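Local coordinates for protein methyltransferase (Pectobacterium atrosepticum SCRI1043, PDB 2P7I) that probably transfers a methyl group from S-adenosylmethionine to an acceptor that its membership of the Rossmann-like methyltransferase class alone does not reveal, at residues F41-L47 / R102-V108; L139-N145 / T176-L182; S197-K202 / Y233-S239. One frame throughout, in Å; residues are numbered along the deposited sequence.

Contact 1: residues F41-L47 / R102-V108; sequences FRPGNLL and RRYDNIV
One face of the Tyr-104 ring carries Leu-47, whose CB stands 3.6 Å from Tyr-104 CG in a CH-pi contact displaced toward the ring's rim, while the amide of Asn-45 approaches the same ring obliquely. At the edge of the Phe-41 ring, near its plane, sits Asn-106 OD1, and the amide plane of Asn-106 is turned 85° from that ring. Over a face of the Arg-102 guanidinium lies Asn-45 ND2; both groups are donors, and Arg-102 spends its charge on a salt bridge with Asp-66.

The two segments lead into strands 46-49 and 104-110, neighbouring parallel strands in the central sheet of the Rossmann-like methyltransferase fold. Their regular pairing sets in at Leu-47 and Ile-107, where Leu-47 N bonds to Asn-106 O and Leu-47 O receives Val-108 N. Ahead of that point the backbone pairing is weak, and side-chain amides and a carboxylate bond to the opposite backbone instead. Asn-106 grips the backbone of Arg-42 at both ends of its amide: OD1 takes Arg-42 N on an in-plane lone pair at 2.8 Å, and ND2 gives one hydrogen to Arg-42 O. The second hydrogen goes to Asn-45 O, 3.1 Å from Asn-106 ND2. Three bonds thus fix the rotation of this buried amide.

Asn-45 and Asp-105 trade bonds in a similar way. With its CG wedged between backbone N and carbonyl carbon (chi1 63°), Asn-45 folds OD1 back to meet Asp-105 N at 2.9 Å, nearly along the C=O axis. In return, Asp-105 OD2 receives Asn-45 N at 3.0 Å through its anti lone pair.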
loop_
_atom_site.group_PDB
_atom_site.type_symbol
_atom_site.label_atom_id
_atom_site.label_comp_id
_atom_site.label_asym_id
_atom_site.label_seq_id
_atom_site.Cartn_x
_atom_site.Cartn_y
_atom_site.Cartn_z
ATOM N N PHE B 41 -3.175 5.787 26.381
ATOM C CA PHE B 41 -2.754 6.490 27.591
ATOM C C PHE B 41 -2.868 5.581 28.804
ATOM O O PHE B 41 -3.825 4.813 28.931
ATOM C CB PHE B 41 -3.582 7.742 27.844
ATOM C CG PHE B 41 -3.195 8.958 27.021
ATOM C CD1 PHE B 41 -1.872 9.271 26.725
ATOM C CD2 PHE B 41 -4.184 9.848 26.609
ATOM C CE1 PHE B 41 -1.550 10.436 26.003
ATOM C CE2 PHE B 41 -3.878 10.981 25.883
ATOM C CZ PHE B 41 -2.564 11.283 25.573
ATOM N N ARG B 42 -1.844 5.643 29.652
ATOM C CA ARG B 42 -1.827 4.964 30.938
ATOM C C ARG B 42 -2.297 5.901 32.039
ATOM O O ARG B 42 -2.038 7.102 31.993
ATOM C CB ARG B 42 -0.395 4.584 31.294
ATOM C CG ARG B 42 0.333 3.740 30.298
ATOM C CD ARG B 42 -0.035 2.316 30.462
ATOM N NE ARG B 42 0.270 1.933 31.822
ATOM C CZ ARG B 42 -0.322 0.952 32.485
ATOM N NH1 ARG B 42 -1.257 0.202 31.901
ATOM N NH2 ARG B 42 0.032 0.722 33.745
ATOM N N PRO B 43 -2.923 5.354 33.089
ATOM C CA PRO B 43 -3.257 6.242 34.219
ATOM C C PRO B 43 -1.977 6.682 34.881
ATOM O O PRO B 43 -0.992 5.950 34.839
ATOM C CB PRO B 43 -4.056 5.339 35.162
ATOM C CG PRO B 43 -3.645 3.908 34.766
ATOM C CD PRO B 43 -3.311 3.950 33.316
ATOM N N GLY B 44 -1.957 7.886 35.431
ATOM C CA GLY B 44 -0.788 8.335 36.180
ATOM C C GLY B 44 -0.355 9.663 35.648
ATOM O O GLY B 44 -1.181 10.463 35.304
ATOM N N ASN B 45 0.950 9.872 35.527
ATOM C CA ASN B 45 1.482 11.165 35.105
ATOM C C ASN B 45 1.999 11.151 33.655
ATOM O O ASN B 45 2.056 10.117 33.020
ATOM C CB ASN B 45 2.571 11.622 36.069
ATOM C CG ASN B 45 3.758 10.690 36.080
ATOM O OD1 ASN B 45 3.797 9.712 35.327
ATOM N ND2 ASN B 45 4.751 11.009 36.888
ATOM N N LEU B 46 2.371 12.316 33.158
ATOM C CA LEU B 46 2.896 12.424 31.815
ATOM C C LEU B 46 4.126 13.300 31.803
ATOM O O LEU B 46 4.214 14.270 32.561
ATOM C CB LEU B 46 1.827 12.986 30.876
ATOM C CG LEU B 46 2.215 13.139 29.397
ATOM C CD1 LEU B 46 1.070 12.792 28.478
ATOM C CD2 LEU B 46 2.694 14.545 29.150
ATOM N N LEU B 47 5.081 12.933 30.948
ATOM C CA LEU B 47 6.258 13.724 30.662
ATOM C C LEU B 47 6.214 14.147 29.185
ATOM O O LEU B 47 6.093 13.297 28.305
ATOM C CB LEU B 47 7.531 12.911 30.939
ATOM C CG LEU B 47 8.895 13.515 30.576
ATOM C CD1 LEU B 47 9.289 14.750 31.390
ATOM C CD2 LEU B 47 10.002 12.409 30.710
ATOM N N ARG B 102 11.518 11.790 39.024
ATOM C CA ARG B 102 10.515 10.749 39.049
ATOM C C ARG B 102 10.612 9.948 37.748
ATOM O O ARG B 102 11.340 10.337 36.847
ATOM C CB ARG B 102 9.169 11.463 39.125
ATOM C CG ARG B 102 8.035 10.688 39.745
ATOM C CD ARG B 102 7.048 11.645 40.450
ATOM N NE ARG B 102 6.761 12.857 39.655
ATOM C CZ ARG B 102 5.562 13.202 39.164
ATOM N NH1 ARG B 102 4.481 12.461 39.383
ATOM N NH2 ARG B 102 5.438 14.320 38.455
ATOM N N ARG B 103 9.898 8.829 37.676
ATOM C CA ARG B 103 9.634 8.153 36.423
ATOM C C ARG B 103 8.179 8.413 36.007
ATOM O O ARG B 103 7.353 8.838 36.822
ATOM C CB ARG B 103 9.915 6.663 36.536
ATOM C CG ARG B 103 11.401 6.342 36.599
ATOM C CD ARG B 103 11.640 4.861 36.605
ATOM N NE ARG B 103 12.949 4.517 36.019
ATOM C CZ ARG B 103 14.095 4.442 36.701
ATOM N NH1 ARG B 103 14.143 4.708 38.000
ATOM N NH2 ARG B 103 15.216 4.127 36.081
ATOM N N TYR B 104 7.875 8.157 34.730
ATOM C CA TYR B 104 6.630 8.619 34.126
ATOM C C TYR B 104 5.858 7.509 33.416
ATOM O O TYR B 104 6.437 6.623 32.738
ATOM C CB TYR B 104 6.911 9.785 33.180
ATOM C CG TYR B 104 7.616 10.895 33.918
ATOM C CD1 TYR B 104 8.992 10.863 34.080
ATOM C CD2 TYR B 104 6.904 11.927 34.534
ATOM C CE1 TYR B 104 9.651 11.862 34.776
ATOM C CE2 TYR B 104 7.558 12.928 35.253
ATOM C CZ TYR B 104 8.944 12.879 35.360
ATOM O OH TYR B 104 9.648 13.839 36.070
ATOM N N ASP B 105 4.543 7.574 33.587
ATOM C CA ASP B 105 3.638 6.563 33.045
ATOM C C ASP B 105 3.405 6.733 31.549
ATOM O O ASP B 105 3.146 5.766 30.848
ATOM C CB ASP B 105 2.316 6.613 33.800
ATOM C CG ASP B 105 2.508 6.352 35.275
ATOM O OD1 ASP B 105 2.906 5.213 35.612
ATOM O OD2 ASP B 105 2.289 7.291 36.074
ATOM N N ASN B 106 3.501 7.977 31.091
ATOM C CA ASN B 106 3.309 8.364 29.699
ATOM C C ASN B 106 4.416 9.348 29.344
ATOM O O ASN B 106 4.641 10.323 30.072
ATOM C CB ASN B 106 1.949 9.072 29.500
ATOM C CG ASN B 106 0.758 8.203 29.899
ATOM O OD1 ASN B 106 0.218 7.444 29.079
ATOM N ND2 ASN B 106 0.330 8.329 31.159
ATOM N N ILE B 107 5.113 9.106 28.233
ATOM C CA ILE B 107 6.135 10.054 27.750
ATOM C C ILE B 107 5.808 10.441 26.336
ATOM O O ILE B 107 5.546 9.562 25.510
ATOM C CB ILE B 107 7.572 9.480 27.872
ATOM C CG1 ILE B 107 7.854 9.164 29.354
ATOM C CG2 ILE B 107 8.592 10.496 27.292
ATOM C CD1 ILE B 107 9.240 8.541 29.639
ATOM N N VAL B 108 5.756 11.741 26.062
ATOM C CA VAL B 108 5.392 12.218 24.738
ATOM C C VAL B 108 6.624 12.803 24.076
ATOM O O VAL B 108 7.271 13.682 24.645
ATOM C CB VAL B 108 4.243 13.267 24.783
ATOM C CG1 VAL B 108 4.086 13.956 23.402
ATOM C CG2 VAL B 108 2.934 12.611 25.230
#

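Contact 2: residues L139-N145 / T176-L182; sequences LVCPNAN and TYALDTL
A single direct hydrogen bond, Ala-144 N to Tyr-177 O at 2.8 Å, joins these segments, and three waters bridge them besides. One water gives to Pro-142 O and takes from Tyr-177 N, linking two backbones whose carbonyl oxygens, Pro-142 O and Tyr-177 O, come within 3.3 Å as two acceptors. A second gives to Asn-143 OD1 and takes from Leu-179 N in the first turn of helix 179-188; the third links Asp-180 OD1 to Asn-145 ND2, which is also bonded to Asp-235 OD1. This is the carboxyl end of strand 135-142 meeting the start of a helix in the Rossmann-like methyltransferase fold, with Ala-178 as N-cap.

Away from the waters, toward Leu-139, the contact turns apolar. Leu-139 CD2 and Leu-182 CD1 meet tip to tip at 3.8 Å. Leu-182 CD1 also sits over the centre of the Tyr-177 ring and 3.9 Å from Cys-141 SG. That sulfur leans obliquely on the ring, 3.8 Å from Tyr-177 CD2.

Asn-143 opens an Asx turn, its OD1 accepting Asn-145 N from well above the carbonyl plane. With OD1 also taking a water, and ND2 giving to Asp-235 O and Cys-237 O, the buried amide has its orientation settled from both ends.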
loop_
_atom_site.group_PDB
_atom_site.type_symbol
_atom_site.label_atom_id
_atom_site.label_comp_id
_atom_site.label_asym_id
_atom_site.label_seq_id
_atom_site.Cartn_x
_atom_site.Cartn_y
_atom_site.Cartn_z
ATOM N N LEU B 139 5.905 8.114 20.496
ATOM C CA LEU B 139 6.963 8.570 19.608
ATOM C C LEU B 139 6.428 8.905 18.223
ATOM O O LEU B 139 6.003 8.041 17.500
ATOM C CB LEU B 139 8.069 7.487 19.479
ATOM C CG LEU B 139 9.235 7.787 18.545
ATOM C CD1 LEU B 139 9.998 9.061 19.008
ATOM C CD2 LEU B 139 10.208 6.579 18.530
ATOM N N VAL B 140 6.454 10.183 17.871
ATOM C CA VAL B 140 5.833 10.615 16.596
ATOM C C VAL B 140 6.810 11.501 15.849
ATOM O O VAL B 140 7.331 12.413 16.407
ATOM C CB VAL B 140 4.479 11.337 16.792
ATOM C CG1 VAL B 140 3.896 11.779 15.455
ATOM C CG2 VAL B 140 3.476 10.443 17.522
ATOM N N CYS B 141 7.011 11.220 14.556
ATOM C CA CYS B 141 7.851 12.033 13.702
ATOM C C CYS B 141 7.193 12.264 12.342
ATOM O O CYS B 141 6.375 11.444 11.889
ATOM C CB CYS B 141 9.167 11.302 13.453
ATOM S SG CYS B 141 10.230 11.158 14.906
ATOM N N PRO B 142 7.593 13.333 11.649
ATOM C CA PRO B 142 7.168 13.539 10.272
ATOM C C PRO B 142 7.648 12.379 9.389
ATOM O O PRO B 142 8.739 11.870 9.555
ATOM C CB PRO B 142 7.832 14.872 9.884
ATOM C CG PRO B 142 8.343 15.404 10.998
ATOM C CD PRO B 142 8.457 14.415 12.097
ATOM N N ASN B 143 6.796 11.912 8.506
ATOM C CA ASN B 143 7.066 10.740 7.706
ATOM C C ASN B 143 7.651 11.049 6.347
ATOM O O ASN B 143 7.042 11.764 5.535
ATOM C CB ASN B 143 5.742 10.022 7.539
ATOM C CG ASN B 143 5.830 8.757 6.764
ATOM O OD1 ASN B 143 6.900 8.121 6.680
ATOM N ND2 ASN B 143 4.692 8.322 6.242
ATOM N N ALA B 144 8.778 10.426 6.063
ATOM C CA ALA B 144 9.418 10.529 4.766
ATOM C C ALA B 144 8.516 10.101 3.648
ATOM O O ALA B 144 8.641 10.584 2.519
ATOM C CB ALA B 144 10.698 9.691 4.751
ATOM N N ASN B 145 7.697 9.070 3.893
ATOM C CA ASN B 145 6.929 8.448 2.854
ATOM C C ASN B 145 5.509 8.995 2.757
ATOM O O ASN B 145 4.697 8.430 2.083
ATOM C CB ASN B 145 6.894 6.949 3.028
ATOM C CG ASN B 145 8.254 6.346 2.995
ATOM O OD1 ASN B 145 9.198 6.977 2.533
ATOM N ND2 ASN B 145 8.371 5.109 3.476
ATOM N N THR B 176 15.014 12.441 8.310
ATOM C CA THR B 176 13.637 12.397 7.936
ATOM C C THR B 176 13.312 10.939 8.064
ATOM O O THR B 176 13.691 10.134 7.188
ATOM C CB THR B 176 13.418 12.857 6.510
ATOM O OG1 THR B 176 13.996 14.172 6.327
ATOM C CG2 THR B 176 11.884 13.009 6.206
ATOM N N TYR B 177 12.676 10.600 9.176
ATOM C CA TYR B 177 12.304 9.222 9.454
ATOM C C TYR B 177 11.221 8.675 8.577
ATOM O O TYR B 177 10.330 9.361 8.134
ATOM C CB TYR B 177 11.815 9.091 10.893
ATOM C CG TYR B 177 12.944 9.130 11.934
ATOM C CD1 TYR B 177 13.794 8.052 12.100
ATOM C CD2 TYR B 177 13.162 10.260 12.717
ATOM C CE1 TYR B 177 14.817 8.072 13.055
ATOM C CE2 TYR B 177 14.171 10.285 13.662
ATOM C CZ TYR B 177 14.978 9.193 13.836
ATOM O OH TYR B 177 15.975 9.196 14.767
ATOM N N ALA B 178 11.298 7.379 8.394
ATOM C CA ALA B 178 10.156 6.558 7.916
ATOM C C ALA B 178 9.992 5.452 8.969
ATOM O O ALA B 178 10.799 5.355 9.932
ATOM C CB ALA B 178 10.447 5.973 6.511
ATOM N N LEU B 179 8.998 4.601 8.806
ATOM C CA LEU B 179 8.769 3.540 9.796
ATOM C C LEU B 179 9.974 2.637 9.967
ATOM O O LEU B 179 10.250 2.138 11.073
ATOM C CB LEU B 179 7.508 2.774 9.466
ATOM C CG LEU B 179 6.175 3.461 9.825
ATOM C CD1 LEU B 179 5.053 2.892 9.006
ATOM C CD2 LEU B 179 5.873 3.278 11.295
ATOM N N ASP B 180 10.726 2.417 8.898
ATOM C CA ASP B 180 11.865 1.525 8.994
ATOM C C ASP B 180 12.984 2.073 9.889
ATOM O O ASP B 180 13.505 1.360 10.799
ATOM C CB ASP B 180 12.355 1.044 7.595
ATOM C CG ASP B 180 13.026 2.133 6.738
ATOM O OD1 ASP B 180 12.507 3.266 6.653
ATOM O OD2 ASP B 180 14.046 1.826 6.075
ATOM N N THR B 181 13.361 3.335 9.673
ATOM C CA THR B 181 14.461 3.904 10.390
ATOM C C THR B 181 14.043 4.328 11.799
ATOM O O THR B 181 14.832 4.301 12.731
ATOM C CB THR B 181 15.012 5.136 9.622
ATOM O OG1 THR B 181 13.917 5.994 9.254
ATOM C CG2 THR B 181 15.775 4.674 8.345
ATOM N N LEU B 182 12.802 4.765 11.953
ATOM C CA LEU B 182 12.276 5.067 13.291
ATOM C C LEU B 182 12.240 3.832 14.227
ATOM O O LEU B 182 12.732 3.897 15.329
ATOM C CB LEU B 182 10.898 5.750 13.178
ATOM C CG LEU B 182 10.348 6.394 14.475
ATOM C CD1 LEU B 182 11.299 7.459 15.038
ATOM C CD2 LEU B 182 8.908 7.016 14.247
HETATM O O HOH W 1 11.213 12.512 10.635
HETATM O O HOH W 2 6.992 5.287 7.005
HETATM O O HOH W 3 10.964 3.392 3.898
#

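Contact 3: residues S197-K202 / Y233-S239; sequences SGIFFK and YPDLCAS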
loop_
_atom_site.group_PDB
_atom_site.type_symbol
_atom_site.label_atom_id
_atom_site.label_comp_id
_atom_site.label_asym_id
_atom_site.label_seq_id
_atom_site.Cartn_x
_atom_site.Cartn_y
_atom_site.Cartn_z
ATOM N N SER B 197 1.755 2.789 13.797
ATOM C CA SER B 197 0.607 3.370 13.089
ATOM C C SER B 197 1.015 4.679 12.434
ATOM O O SER B 197 2.179 5.069 12.449
ATOM C CB SER B 197 -0.585 3.594 14.041
ATOM O OG SER B 197 -1.815 3.772 13.313
ATOM N N GLY B 198 0.056 5.321 11.795
ATOM C CA GLY B 198 0.277 6.588 11.136
ATOM C C GLY B 198 -0.850 7.550 11.444
ATOM O O GLY B 198 -1.947 7.160 11.782
ATOM N N ILE B 199 -0.544 8.834 11.406
ATOM C CA ILE B 199 -1.502 9.865 11.721
ATOM C C ILE B 199 -1.702 10.789 10.517
ATOM O O ILE B 199 -0.825 11.574 10.153
ATOM C CB ILE B 199 -1.063 10.666 12.955
ATOM C CG1 ILE B 199 -0.850 9.715 14.144
ATOM C CG2 ILE B 199 -2.122 11.839 13.262
ATOM C CD1 ILE B 199 -0.045 10.350 15.289
ATOM N N PHE B 200 -2.893 10.662 9.909
ATOM C CA PHE B 200 -3.426 11.559 8.874
ATOM C C PHE B 200 -2.916 11.256 7.466
ATOM O O PHE B 200 -1.779 11.517 7.155
ATOM C CB PHE B 200 -3.189 13.041 9.174
ATOM C CG PHE B 200 -4.078 13.987 8.374
ATOM C CD1 PHE B 200 -5.328 14.316 8.816
ATOM C CD2 PHE B 200 -3.646 14.547 7.177
ATOM C CE1 PHE B 200 -6.146 15.199 8.072
ATOM C CE2 PHE B 200 -4.471 15.400 6.433
ATOM C CZ PHE B 200 -5.706 15.710 6.869
ATOM N N PHE B 201 -3.795 10.752 6.621
ATOM C CA PHE B 201 -3.484 10.559 5.204
ATOM C C PHE B 201 -3.308 11.902 4.510
ATOM O O PHE B 201 -4.260 12.615 4.322
ATOM C CB PHE B 201 -4.579 9.725 4.563
ATOM C CG PHE B 201 -4.148 9.020 3.288
ATOM C CD1 PHE B 201 -3.952 9.754 2.121
ATOM C CD2 PHE B 201 -3.955 7.656 3.260
ATOM C CE1 PHE B 201 -3.573 9.126 0.954
ATOM C CE2 PHE B 201 -3.568 7.025 2.102
ATOM C CZ PHE B 201 -3.388 7.752 0.951
ATOM N N LYS B 202 -2.071 12.225 4.112
ATOM C CA LYS B 202 -1.707 13.619 3.744
ATOM C C LYS B 202 -1.283 13.664 2.277
ATOM O O LYS B 202 -0.201 13.194 1.940
ATOM C CB LYS B 202 -0.546 14.123 4.617
ATOM C CG LYS B 202 -0.212 15.617 4.474
ATOM C CD LYS B 202 1.100 15.941 5.162
ATOM C CE LYS B 202 1.498 17.371 4.931
ATOM N NZ LYS B 202 2.843 17.638 5.553
ATOM N N TYR B 233 -3.181 2.989 6.178
ATOM C CA TYR B 233 -1.975 3.120 5.341
ATOM C C TYR B 233 -0.929 3.922 6.135
ATOM O O TYR B 233 -0.597 5.040 5.778
ATOM C CB TYR B 233 -2.311 3.817 3.993
ATOM C CG TYR B 233 -3.230 3.027 3.114
ATOM C CD1 TYR B 233 -2.777 1.929 2.355
ATOM C CD2 TYR B 233 -4.585 3.312 3.112
ATOM C CE1 TYR B 233 -3.644 1.206 1.597
ATOM C CE2 TYR B 233 -5.451 2.602 2.349
ATOM C CZ TYR B 233 -4.992 1.547 1.584
ATOM O OH TYR B 233 -5.900 0.821 0.869
ATOM N N PRO B 234 -0.455 3.352 7.260
ATOM C CA PRO B 234 0.501 4.076 8.074
ATOM C C PRO B 234 1.670 4.670 7.306
ATOM O O PRO B 234 2.139 5.734 7.644
ATOM C CB PRO B 234 0.963 2.996 9.053
ATOM C CG PRO B 234 -0.254 2.177 9.257
ATOM C CD PRO B 234 -0.774 2.063 7.859
ATOM N N ASP B 235 2.171 3.960 6.301
ATOM C CA ASP B 235 3.395 4.358 5.598
ATOM C C ASP B 235 3.187 5.627 4.779
ATOM O O ASP B 235 4.163 6.248 4.394
ATOM C CB ASP B 235 3.900 3.230 4.706
ATOM C CG ASP B 235 5.273 3.522 4.110
ATOM O OD1 ASP B 235 6.221 3.806 4.862
ATOM O OD2 ASP B 235 5.404 3.427 2.882
ATOM N N LEU B 236 1.933 5.966 4.471
ATOM C CA LEU B 236 1.587 7.125 3.659
ATOM C C LEU B 236 1.088 8.355 4.441
ATOM O O LEU B 236 0.662 9.320 3.843
ATOM C CB LEU B 236 0.500 6.722 2.681
ATOM C CG LEU B 236 0.880 5.630 1.700
ATOM C CD1 LEU B 236 -0.323 5.294 0.731
ATOM C CD2 LEU B 236 2.159 5.998 0.927
ATOM N N CYS B 237 1.108 8.295 5.772
ATOM C CA CYS B 237 0.543 9.352 6.599
ATOM C C CYS B 237 1.509 10.509 6.761
ATOM O O CYS B 237 2.707 10.362 6.494
ATOM C CB CYS B 237 0.160 8.787 7.990
ATOM S SG CYS B 237 -1.251 7.684 7.920
ATOM N N ALA B 238 0.979 11.640 7.233
ATOM C CA ALA B 238 1.755 12.866 7.525
ATOM C C ALA B 238 2.852 12.561 8.545
ATOM O O ALA B 238 4.020 12.938 8.362
ATOM C CB ALA B 238 0.843 13.922 8.048
ATOM N N SER B 239 2.479 11.840 9.601
ATOM C CA SER B 239 3.392 11.542 10.713
ATOM C C SER B 239 3.237 10.090 11.034
ATOM O O SER B 239 2.191 9.515 10.882
ATOM C CB SER B 239 3.081 12.382 11.955
ATOM O OG SER B 239 3.462 13.729 11.734
#
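Tyr-233 opens the contact with its CB at the edge of the Phe-201 ring, near the ring plane and 3.9 Å from Phe-201 CE2. Pro-234 comes next and lays CB against the backbone where Ser-197 passes into Gly-198, 3.7 Å from Gly-198 N. That buried nitrogen has no hydrogen-bond partner in the model. Asp-235 turns the other way and binds Asn-145 ND2 through OD1.

Leu-236 ends the short 3-10 turn, whose first bond runs from its N to Tyr-233 O. Its side chain lies beside that of Phe-201, pointing the same way, with CD1 3.9 Å from both CE2 and CZ of the ring. Phe-201 swings there because its CG is anti to the backbone N (chi1 -158°). Leu-236 of the fourth subunit packs on Leu-236 here, so this apolar patch also belongs to a subunit interface.

At Cys-237 the chain enters strand 237-245, which runs antiparallel between strands 135-142 and 192-201. This is the reversed strand seventh in the chain, inserted next to the edge, that marks the class I methyltransferase sheet in its 3-2-1-4-5-7-6 order. Cys-237 SG presses against Gly-198 C at 3.5 Å, close over a residue with no side chain.

Ala-238 N then bonds to Phe-200 O, 2.8 Å away, and the methyl group of Ala-238 touches the extended Lys-202 chain, with CB 3.5 Å from Lys-202 CD. Beyond it the lysine's NZ reaches Asn-206. Ser-239 pairs with Ile-199: a nearly straight bond, Ile-199 N to Ser-239 O at 2.9 Å (173° at the hydrogen), and a weak return from Ser-239 N to Ile-199 O. Ser-239 OG is bonded to His-111 NE2.

In the fold
All three contacts reach one sheet. Contact 1 joins neighbouring parallel strands in the middle of the sheet, contact 3 pairs the edge strand 192-201 with its neighbour 237-245, and contact 2 sits on strand 135-142 between them. The centres of contacts 1 and 2 lie 23 Å apart, on opposite sides of the chain's centre, and those of 1 and 3 25 Å apart. Contacts 2 and 3 are only 10 Å apart and touch directly: Val-140 CG1 packs against Ser-239 CB at 3.6 Å. A Tris molecule, probably from the crystallisation liquor, lies about 5 Å from the side chain of Val-108 in contact 1, and may mark a pocket. No SAM is present in the model.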